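Local coordinates for protein glutathione S-transferase enzyme with thioredoxin-like domain (Xenorhabdus nematophila, PDB 4L8E) that binds two glutathione molecules per subunit and probably acts as a glutathione transferase, at residues Y40-E48 and R223-N231; L103-L114 and E185-V193. All coordinates share one frame; numbering follows the deposited sequence.

Contact 1: residues Y40-E48 and R223-N231; sequences YKITLFLEE and RPATQAAYN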
loop_
_atom_site.group_PDB
_atom_site.type_symbol
_atom_site.label_atom_id
_atom_site.label_comp_id
_atom_site.label_asym_id
_atom_site.label_seq_id
_atom_site.Cartn_x
_atom_site.Cartn_y
_atom_site.Cartn_z
ATOM N N TYR A 40 0.574 10.162 12.472
ATOM C CA TYR A 40 -0.108 9.682 13.676
ATOM C C TYR A 40 -0.171 8.158 13.721
ATOM O O TYR A 40 -0.200 7.570 14.793
ATOM C CB TYR A 40 -1.523 10.228 13.780
ATOM C CG TYR A 40 -1.591 11.664 14.242
ATOM C CD1 TYR A 40 -1.149 12.032 15.511
ATOM C CD2 TYR A 40 -2.103 12.639 13.421
ATOM C CE1 TYR A 40 -1.225 13.357 15.916
ATOM C CE2 TYR A 40 -2.160 13.952 13.816
ATOM C CZ TYR A 40 -1.733 14.300 15.060
ATOM O OH TYR A 40 -1.822 15.631 15.422
ATOM N N LYS A 41 -0.161 7.500 12.567
ATOM C CA LYS A 41 -0.122 6.042 12.589
ATOM C C LYS A 41 1.035 5.554 13.448
ATOM O O LYS A 41 0.902 4.587 14.193
ATOM C CB LYS A 41 0.061 5.451 11.192
ATOM C CG LYS A 41 -1.060 5.709 10.215
ATOM C CD LYS A 41 -0.646 5.151 8.860
ATOM C CE LYS A 41 -1.656 5.422 7.766
ATOM N NZ LYS A 41 -1.128 4.952 6.429
ATOM N N ILE A 42 2.184 6.199 13.299
ATOM C CA ILE A 42 3.389 5.710 13.930
ATOM C C ILE A 42 3.436 6.110 15.399
ATOM O O ILE A 42 3.822 5.307 16.257
ATOM C CB ILE A 42 4.663 6.136 13.187
ATOM C CG1 ILE A 42 4.515 5.855 11.678
ATOM C CG2 ILE A 42 5.852 5.419 13.783
ATOM C CD1 ILE A 42 4.123 4.393 11.311
ATOM N N THR A 43 3.053 7.335 15.711
ATOM C CA THR A 43 3.000 7.712 17.138
ATOM C C THR A 43 1.922 6.933 17.898
ATOM O O THR A 43 2.104 6.616 19.061
ATOM C CB THR A 43 2.838 9.216 17.355
ATOM O OG1 THR A 43 1.661 9.662 16.689
ATOM C CG2 THR A 43 4.061 9.961 16.836
ATOM N N LEU A 44 0.820 6.581 17.247
ATOM C CA LEU A 44 -0.144 5.669 17.882
ATOM C C LEU A 44 0.525 4.357 18.283
ATOM O O LEU A 44 0.371 3.909 19.432
ATOM C CB LEU A 44 -1.339 5.371 16.958
ATOM C CG LEU A 44 -2.386 6.468 16.779
ATOM C CD1 LEU A 44 -3.392 6.044 15.682
ATOM C CD2 LEU A 44 -3.148 6.823 18.071
ATOM N N PHE A 45 1.244 3.745 17.338
ATOM C CA PHE A 45 1.909 2.485 17.594
ATOM C C PHE A 45 2.912 2.659 18.746
ATOM O O PHE A 45 2.902 1.895 19.683
ATOM C CB PHE A 45 2.623 1.939 16.365
ATOM C CG PHE A 45 3.273 0.623 16.619
ATOM C CD1 PHE A 45 4.513 0.568 17.238
ATOM C CD2 PHE A 45 2.634 -0.550 16.329
ATOM C CE1 PHE A 45 5.096 -0.643 17.529
ATOM C CE2 PHE A 45 3.213 -1.745 16.619
ATOM C CZ PHE A 45 4.450 -1.792 17.234
ATOM N N LEU A 46 3.754 3.678 18.671
ATOM C CA LEU A 46 4.828 3.847 19.665
ATOM C C LEU A 46 4.252 4.130 21.056
ATOM O O LEU A 46 4.788 3.674 22.084
ATOM C CB LEU A 46 5.786 4.961 19.217
ATOM C CG LEU A 46 6.604 4.575 17.965
ATOM C CD1 LEU A 46 7.240 5.817 17.362
ATOM C CD2 LEU A 46 7.658 3.541 18.300
ATOM N N GLU A 47 3.182 4.902 21.108
ATOM C CA GLU A 47 2.524 5.196 22.370
ATOM C C GLU A 47 1.819 3.963 22.982
ATOM O O GLU A 47 1.785 3.806 24.206
ATOM C CB GLU A 47 1.538 6.340 22.212
ATOM C CG GLU A 47 2.199 7.713 21.976
ATOM C CD GLU A 47 3.036 8.224 23.145
ATOM O OE1 GLU A 47 2.713 7.924 24.314
ATOM O OE2 GLU A 47 3.996 8.993 22.878
ATOM N N GLU A 48 1.266 3.105 22.124
ATOM C CA GLU A 48 0.675 1.842 22.588
ATOM C C GLU A 48 1.724 0.926 23.227
ATOM O O GLU A 48 1.477 0.314 24.270
ATOM C CB GLU A 48 -0.003 1.095 21.431
ATOM C CG GLU A 48 -1.245 1.750 20.882
ATOM C CD GLU A 48 -2.493 1.586 21.759
ATOM O OE1 GLU A 48 -2.454 0.945 22.847
ATOM O OE2 GLU A 48 -3.547 2.122 21.344
ATOM N N ARG A 223 -9.003 4.792 23.820
ATOM C CA ARG A 223 -7.699 4.247 24.188
ATOM C C ARG A 223 -6.752 5.340 24.673
ATOM O O ARG A 223 -6.550 6.344 23.983
ATOM C CB ARG A 223 -7.075 3.518 22.992
ATOM C CG ARG A 223 -7.930 2.372 22.468
ATOM C CD ARG A 223 -7.201 1.608 21.329
ATOM N NE ARG A 223 -6.022 0.913 21.835
ATOM C CZ ARG A 223 -6.028 -0.302 22.397
ATOM N NH1 ARG A 223 -7.144 -1.011 22.503
ATOM N NH2 ARG A 223 -4.892 -0.820 22.824
ATOM N N PRO A 224 -6.158 5.161 25.876
ATOM C CA PRO A 224 -5.231 6.196 26.320
ATOM C C PRO A 224 -4.119 6.497 25.323
ATOM O O PRO A 224 -3.744 7.667 25.264
ATOM C CB PRO A 224 -4.687 5.631 27.640
ATOM C CG PRO A 224 -5.801 4.807 28.163
ATOM C CD PRO A 224 -6.416 4.173 26.936
ATOM N N ALA A 225 -3.589 5.522 24.585
ATOM C CA ALA A 225 -2.510 5.828 23.643
ATOM C C ALA A 225 -3.010 6.725 22.507
ATOM O O ALA A 225 -2.246 7.538 21.955
ATOM C CB ALA A 225 -1.901 4.553 23.079
ATOM N N THR A 226 -4.285 6.587 22.144
ATOM C CA THR A 226 -4.859 7.466 21.124
ATOM C C THR A 226 -4.852 8.901 21.617
ATOM O O THR A 226 -4.391 9.826 20.927
ATOM C CB THR A 226 -6.270 7.017 20.735
ATOM O OG1 THR A 226 -6.212 5.638 20.341
ATOM C CG2 THR A 226 -6.805 7.865 19.563
ATOM N N GLN A 227 -5.306 9.094 22.842
ATOM C CA GLN A 227 -5.324 10.435 23.403
ATOM C C GLN A 227 -3.909 10.984 23.494
ATOM O O GLN A 227 -3.673 12.165 23.257
ATOM C CB GLN A 227 -6.036 10.423 24.754
ATOM C CG GLN A 227 -7.519 10.069 24.568
ATOM C CD GLN A 227 -8.285 9.957 25.858
ATOM O OE1 GLN A 227 -7.783 10.296 26.932
ATOM N NE2 GLN A 227 -9.517 9.471 25.763
ATOM N N ALA A 228 -2.960 10.127 23.840
ATOM C CA ALA A 228 -1.573 10.565 24.013
ATOM C C ALA A 228 -0.984 11.022 22.667
ATOM O O ALA A 228 -0.372 12.099 22.576
ATOM C CB ALA A 228 -0.741 9.443 24.579
ATOM N N ALA A 229 -1.129 10.187 21.644
ATOM C CA ALA A 229 -0.617 10.544 20.323
ATOM C C ALA A 229 -1.219 11.847 19.806
ATOM O O ALA A 229 -0.515 12.668 19.213
ATOM C CB ALA A 229 -0.862 9.431 19.348
ATOM N N TYR A 230 -2.521 12.039 20.017
ATOM C CA TYR A 230 -3.199 13.262 19.561
ATOM C C TYR A 230 -3.113 14.451 20.534
ATOM O O TYR A 230 -3.613 15.529 20.226
ATOM C CB TYR A 230 -4.647 12.959 19.165
ATOM C CG TYR A 230 -4.739 12.265 17.807
ATOM C CD1 TYR A 230 -4.667 10.889 17.692
ATOM C CD2 TYR A 230 -4.862 13.012 16.652
ATOM C CE1 TYR A 230 -4.723 10.264 16.428
ATOM C CE2 TYR A 230 -4.908 12.407 15.397
ATOM C CZ TYR A 230 -4.839 11.048 15.293
ATOM O OH TYR A 230 -4.911 10.474 14.025
ATOM N N ASN A 231 -2.455 14.276 21.682
ATOM C CA ASN A 231 -2.205 15.384 22.611
ATOM C C ASN A 231 -1.094 16.311 22.123
ATOM O O ASN A 231 -1.326 17.220 21.323
ATOM C CB ASN A 231 -1.833 14.845 24.001
ATOM C CG ASN A 231 -2.357 15.710 25.119
ATOM O OD1 ASN A 231 -3.079 16.681 24.881
ATOM N ND2 ASN A 231 -1.998 15.366 26.355
HETATM O O HOH W 1 1.703 12.271 17.581
HETATM O O HOH W 2 -4.197 3.779 19.418
HETATM O O HOH W 3 -3.866 2.534 24.765
#
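The rings of Tyr40 and Tyr230 lie face to face, their centroids 3.9 Å apart and their planes 19° from parallel. CE2 of Tyr230 sits over the centre of the Tyr40 ring, and the phenol oxygen runs on past it, Tyr230 OH lying 3.4 Å from Tyr40 CB. In both residues CG stands anti to the carbonyl carbon, which carries each ring past its own backbone into the stack. The edge of the Tyr40 ring, at CE1, also meets the backbone oxygen of Ala229 in its plane. Besides stacking, Tyr40 lines a glutathione pocket.

Apolar packing continues along the helices through Leu44, whose CD2 does the touching, 3.6 Å from Thr226 CA and nearly as close to the methyl of Ala229. Leu44 is a knob in a hole formed by Ala225, Thr226, Ala229 and Tyr230. Beyond it, the methyl of Ala225 meets Glu47 CB and the carboxylate end of Glu48. The small side chains of Ala225 and Ala229 are consistent with the axis separation of 8.5 Å, at a 129° crossing. In fold terms, the first helix of the thioredoxin-like domain, 37-49, is here covered by the C-terminal helix 224-230, which closes the chain back on its N-terminal domain.

Charge pairing marks the other end. Arg223, the N-cap residue, grips Glu48 side-on: NE donates to Glu48 OE2 at 2.8 Å and NH2 donates to Glu48 OE1 at 3.0 Å. Both bonds are nearly straight, and the acceptors lie close to the guanidinium plane, although the carboxylate is turned 42° from it.

Three waters fill in the polar links: one bridges Thr43 OG1 and Ala229 O, one donates to Glu48 OE2 and Thr226 OG1, and one joins Glu48 OE1 to Ala225 N. Thr226 OG1 also bonds to Ile220 O.

Contact 2: residues L103-L114 and E185-V193; sequences LLYLANKTGRFL and EYSIADIAV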
loop_
_atom_site.group_PDB
_atom_site.type_symbol
_atom_site.label_atom_id
_atom_site.label_comp_id
_atom_site.label_asym_id
_atom_site.label_seq_id
_atom_site.Cartn_x
_atom_site.Cartn_y
_atom_site.Cartn_z
ATOM N N LEU A 103 5.152 0.134 10.306
ATOM C CA LEU A 103 4.268 -0.576 11.219
ATOM C C LEU A 103 4.612 -2.064 11.270
ATOM O O LEU A 103 4.649 -2.659 12.342
ATOM C CB LEU A 103 2.784 -0.353 10.858
ATOM C CG LEU A 103 2.212 1.032 11.175
ATOM C CD1 LEU A 103 0.815 1.149 10.599
ATOM C CD2 LEU A 103 2.200 1.317 12.663
ATOM N N LEU A 104 4.851 -2.660 10.113
ATOM C CA LEU A 104 5.188 -4.074 10.055
ATOM C C LEU A 104 6.511 -4.338 10.751
ATOM O O LEU A 104 6.641 -5.279 11.536
ATOM C CB LEU A 104 5.236 -4.531 8.591
ATOM C CG LEU A 104 5.621 -5.986 8.359
ATOM C CD1 LEU A 104 4.721 -6.906 9.148
ATOM C CD2 LEU A 104 5.548 -6.296 6.866
ATOM N N TYR A 105 7.515 -3.511 10.467
ATOM C CA TYR A 105 8.826 -3.674 11.089
ATOM C C TYR A 105 8.744 -3.565 12.610
ATOM O O TYR A 105 9.344 -4.365 13.325
ATOM C CB TYR A 105 9.784 -2.613 10.542
ATOM C CG TYR A 105 11.129 -2.587 11.205
ATOM C CD1 TYR A 105 12.167 -3.359 10.742
ATOM C CD2 TYR A 105 11.374 -1.761 12.300
ATOM C CE1 TYR A 105 13.412 -3.329 11.347
ATOM C CE2 TYR A 105 12.616 -1.713 12.910
ATOM C CZ TYR A 105 13.647 -2.505 12.429
ATOM O OH TYR A 105 14.898 -2.489 12.995
ATOM N N LEU A 106 8.013 -2.558 13.101
ATOM C CA LEU A 106 7.901 -2.349 14.546
ATOM C C LEU A 106 7.069 -3.448 15.216
ATOM O O LEU A 106 7.365 -3.859 16.339
ATOM C CB LEU A 106 7.299 -0.971 14.848
ATOM C CG LEU A 106 8.234 0.210 14.526
ATOM C CD1 LEU A 106 7.505 1.520 14.766
ATOM C CD2 LEU A 106 9.492 0.127 15.327
ATOM N N ALA A 107 6.012 -3.882 14.540
ATOM C CA ALA A 107 5.185 -4.972 15.078
ATOM C C ALA A 107 6.023 -6.235 15.201
ATOM O O ALA A 107 5.935 -6.940 16.200
ATOM C CB ALA A 107 3.961 -5.177 14.210
ATOM N N ASN A 108 6.884 -6.509 14.213
ATOM C CA ASN A 108 7.759 -7.679 14.264
ATOM C C ASN A 108 8.819 -7.558 15.336
ATOM O O ASN A 108 9.098 -8.504 16.056
ATOM C CB ASN A 108 8.436 -7.931 12.910
ATOM C CG ASN A 108 7.486 -8.468 11.869
ATOM O OD1 ASN A 108 6.426 -8.991 12.200
ATOM N ND2 ASN A 108 7.870 -8.370 10.593
ATOM N N LYS A 109 9.398 -6.374 15.462
ATOM C CA LYS A 109 10.446 -6.134 16.452
ATOM C C LYS A 109 9.932 -6.288 17.887
ATOM O O LYS A 109 10.583 -6.911 18.714
ATOM C CB LYS A 109 11.043 -4.745 16.266
ATOM C CG LYS A 109 12.255 -4.528 17.154
ATOM C CD LYS A 109 12.996 -3.253 16.835
ATOM C CE LYS A 109 14.352 -3.277 17.555
ATOM N NZ LYS A 109 14.864 -1.943 17.756
ATOM N N THR A 110 8.738 -5.772 18.151
ATOM C CA THR A 110 8.179 -5.760 19.503
ATOM C C THR A 110 7.299 -6.967 19.816
ATOM O O THR A 110 7.034 -7.243 20.983
ATOM C CB THR A 110 7.302 -4.540 19.721
ATOM O OG1 THR A 110 6.193 -4.588 18.804
ATOM C CG2 THR A 110 8.106 -3.245 19.497
ATOM N N GLY A 111 6.829 -7.648 18.775
ATOM C CA GLY A 111 5.879 -8.739 18.914
ATOM C C GLY A 111 4.476 -8.284 19.308
ATOM O O GLY A 111 3.679 -9.093 19.788
ATOM N N ARG A 112 4.178 -7.001 19.086
ATOM C CA ARG A 112 2.898 -6.398 19.464
ATOM C C ARG A 112 2.081 -5.952 18.262
ATOM O O ARG A 112 2.619 -5.522 17.267
ATOM C CB ARG A 112 3.137 -5.181 20.381
ATOM C CG ARG A 112 4.021 -5.464 21.585
ATOM C CD ARG A 112 3.291 -6.175 22.687
ATOM N NE ARG A 112 1.944 -5.661 22.898
ATOM C CZ ARG A 112 1.623 -4.626 23.668
ATOM N NH1 ARG A 112 0.349 -4.266 23.769
ATOM N NH2 ARG A 112 2.555 -3.952 24.334
ATOM N N PHE A 113 0.760 -6.051 18.400
ATOM C CA PHE A 113 -0.212 -5.503 17.448
ATOM C C PHE A 113 -0.203 -6.161 16.069
ATOM O O PHE A 113 -0.673 -5.594 15.086
ATOM C CB PHE A 113 -0.152 -3.965 17.411
ATOM C CG PHE A 113 -0.443 -3.369 18.751
ATOM C CD1 PHE A 113 -1.717 -3.422 19.288
ATOM C CD2 PHE A 113 0.579 -2.847 19.525
ATOM C CE1 PHE A 113 -1.973 -2.940 20.543
ATOM C CE2 PHE A 113 0.337 -2.358 20.818
ATOM C CZ PHE A 113 -0.930 -2.395 21.327
ATOM N N LEU A 114 0.272 -7.403 16.032
ATOM C CA LEU A 114 0.192 -8.206 14.823
ATOM C C LEU A 114 0.365 -9.642 15.258
ATOM O O LEU A 114 1.321 -9.998 15.971
ATOM C CB LEU A 114 1.290 -7.819 13.841
ATOM C CG LEU A 114 1.322 -8.592 12.535
ATOM C CD1 LEU A 114 0.091 -8.280 11.710
ATOM C CD2 LEU A 114 2.548 -8.238 11.756
ATOM N N GLU A 185 -8.831 -8.424 17.880
ATOM C CA GLU A 185 -7.998 -7.546 18.690
ATOM C C GLU A 185 -7.496 -6.349 17.889
ATOM O O GLU A 185 -7.282 -6.446 16.682
ATOM C CB GLU A 185 -6.781 -8.306 19.237
ATOM C CG GLU A 185 -7.115 -9.513 20.110
ATOM C CD GLU A 185 -7.821 -9.131 21.406
ATOM O OE1 GLU A 185 -7.671 -7.970 21.846
ATOM O OE2 GLU A 185 -8.529 -9.991 21.983
ATOM N N TYR A 186 -7.312 -5.230 18.583
ATOM C CA TYR A 186 -6.677 -4.044 17.989
ATOM C C TYR A 186 -5.325 -4.437 17.389
ATOM O O TYR A 186 -4.514 -5.082 18.054
ATOM C CB TYR A 186 -6.475 -2.992 19.076
ATOM C CG TYR A 186 -6.109 -1.568 18.632
ATOM C CD1 TYR A 186 -6.940 -0.852 17.820
ATOM C CD2 TYR A 186 -4.959 -0.931 19.104
ATOM C CE1 TYR A 186 -6.651 0.451 17.432
ATOM C CE2 TYR A 186 -4.652 0.384 18.711
ATOM C CZ TYR A 186 -5.516 1.068 17.902
ATOM O OH TYR A 186 -5.264 2.364 17.501
ATOM N N SER A 187 -5.089 -4.049 16.132
ATOM C CA SER A 187 -3.851 -4.392 15.444
ATOM C C SER A 187 -3.345 -3.243 14.607
ATOM O O SER A 187 -3.997 -2.206 14.490
ATOM C CB SER A 187 -4.035 -5.622 14.548
ATOM O OG SER A 187 -4.599 -5.288 13.285
ATOM N N ILE A 188 -2.217 -3.462 13.949
ATOM C CA ILE A 188 -1.667 -2.434 13.080
ATOM C C ILE A 188 -2.608 -2.086 11.921
ATOM O O ILE A 188 -2.507 -1.001 11.368
ATOM C CB ILE A 188 -0.229 -2.760 12.573
ATOM C CG1 ILE A 188 -0.181 -4.068 11.807
ATOM C CG2 ILE A 188 0.778 -2.738 13.727
ATOM C CD1 ILE A 188 1.201 -4.351 11.240
ATOM N N ALA A 189 -3.540 -2.972 11.584
ATOM C CA ALA A 189 -4.553 -2.646 10.562
ATOM C C ALA A 189 -5.433 -1.484 11.061
ATOM O O ALA A 189 -5.679 -0.529 10.343
ATOM C CB ALA A 189 -5.387 -3.851 10.234
ATOM N N ASP A 190 -5.883 -1.576 12.300
ATOM C CA ASP A 190 -6.714 -0.532 12.884
ATOM C C ASP A 190 -5.926 0.774 13.061
ATOM O O ASP A 190 -6.442 1.885 12.824
ATOM C CB ASP A 190 -7.243 -0.969 14.240
ATOM C CG ASP A 190 -8.003 -2.257 14.185
ATOM O OD1 ASP A 190 -9.220 -2.237 13.824
ATOM O OD2 ASP A 190 -7.385 -3.294 14.535
ATOM N N ILE A 191 -4.685 0.645 13.519
ATOM C CA ILE A 191 -3.818 1.807 13.721
ATOM C C ILE A 191 -3.606 2.545 12.396
ATOM O O ILE A 191 -3.582 3.783 12.366
ATOM C CB ILE A 191 -2.471 1.381 14.351
ATOM C CG1 ILE A 191 -2.688 0.870 15.783
ATOM C CG2 ILE A 191 -1.446 2.489 14.208
ATOM C CD1 ILE A 191 -1.483 0.137 16.352
ATOM N N ALA A 192 -3.471 1.803 11.301
ATOM C CA ALA A 192 -3.285 2.412 9.994
ATOM C C ALA A 192 -4.539 3.172 9.524
ATOM O O ALA A 192 -4.433 4.257 8.923
ATOM C CB ALA A 192 -2.886 1.364 8.966
ATOM N N VAL A 193 -5.705 2.614 9.791
ATOM C CA VAL A 193 -6.969 3.175 9.312
ATOM C C VAL A 193 -7.443 4.356 10.161
ATOM O O VAL A 193 -7.953 5.360 9.646
ATOM C CB VAL A 193 -8.058 2.101 9.245
ATOM C CG1 VAL A 193 -9.425 2.682 8.868
ATOM C CG2 VAL A 193 -7.672 1.044 8.181
#
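Tyr186 opens the contact against Phe113: Phe113 CE1 comes to the edge of the Tyr186 ring, 3.9 Å from Tyr186 CD2, the two side chains crossing obliquely. The backbone oxygen of Tyr186 is in the plane of the Phe113 ring at its edge, 3.5 Å from CD1. These residues belong to the interdomain junction of the glutathione transferase fold, where the end of helix 99-110 and the turn after it, from the thioredoxin-like domain, pack against the start of helix 188-197 in the all-helical domain. The axes of the two helical segments stay 11.2 Å apart.

Ser187 is the N-cap of that second helix and forms a capping box with Asp190. Its OG, placed between the backbone N and the carbonyl carbon (chi1 83°), accepts from Ala189 N, while Ser187 N donates to Asp190 OD2 at 2.9 Å, on the anti side of the carboxylate. Asp190 OD1 is held in turn by Trp216 NE1 and Leu181 N, which fixes the box to the rest of the helical domain. The backbones come nearest here, Ser187 CA lying 4.3 Å from Phe113 CA.

Ile188 follows as the main apolar residue of this side. Its backbone N, in the first helical turn, donates to Phe113 O at 2.9 Å with an N-H...O angle of 151°, the nitrogen lying in the carbonyl plane. Its CG2 packs 4.0 Å from Ala107 CB and equally near Phe113 CB, whereas CD1 reaches over the backbone of Leu103 and touches both methyls of Leu114.

One turn later the methyls of Leu103 splay over two successive residues of the helix. Ile191 faces one branch, CG2 to CD2, and Ala192 CB meets the other, Leu103 CD1, at 4.1 Å.

How the contacts relate
Both contacts tie the thioredoxin-like domain to the helical domain, and their centres are 13 Å apart. Contact 2 is nested in sequence within the loop closed by contact 1. They touch at two places. At one, Tyr186 CE2 lies 3.3 Å from Glu48 OE2 and 3.5 Å from Arg223 NE; Arg223 NE lies over the face of the Tyr186 ring near CE2, so the ring packs against the salt bridge. At the other, Lys41 O is 3.1 Å from Ile191 CG2. Glutathione lies nearer contact 1: the Tyr40 side chain is about 4 Å from one bound molecule and Lys41 touches another, whereas the side chain of Leu103 in contact 2 stands about 8 Å from a bound glutathione.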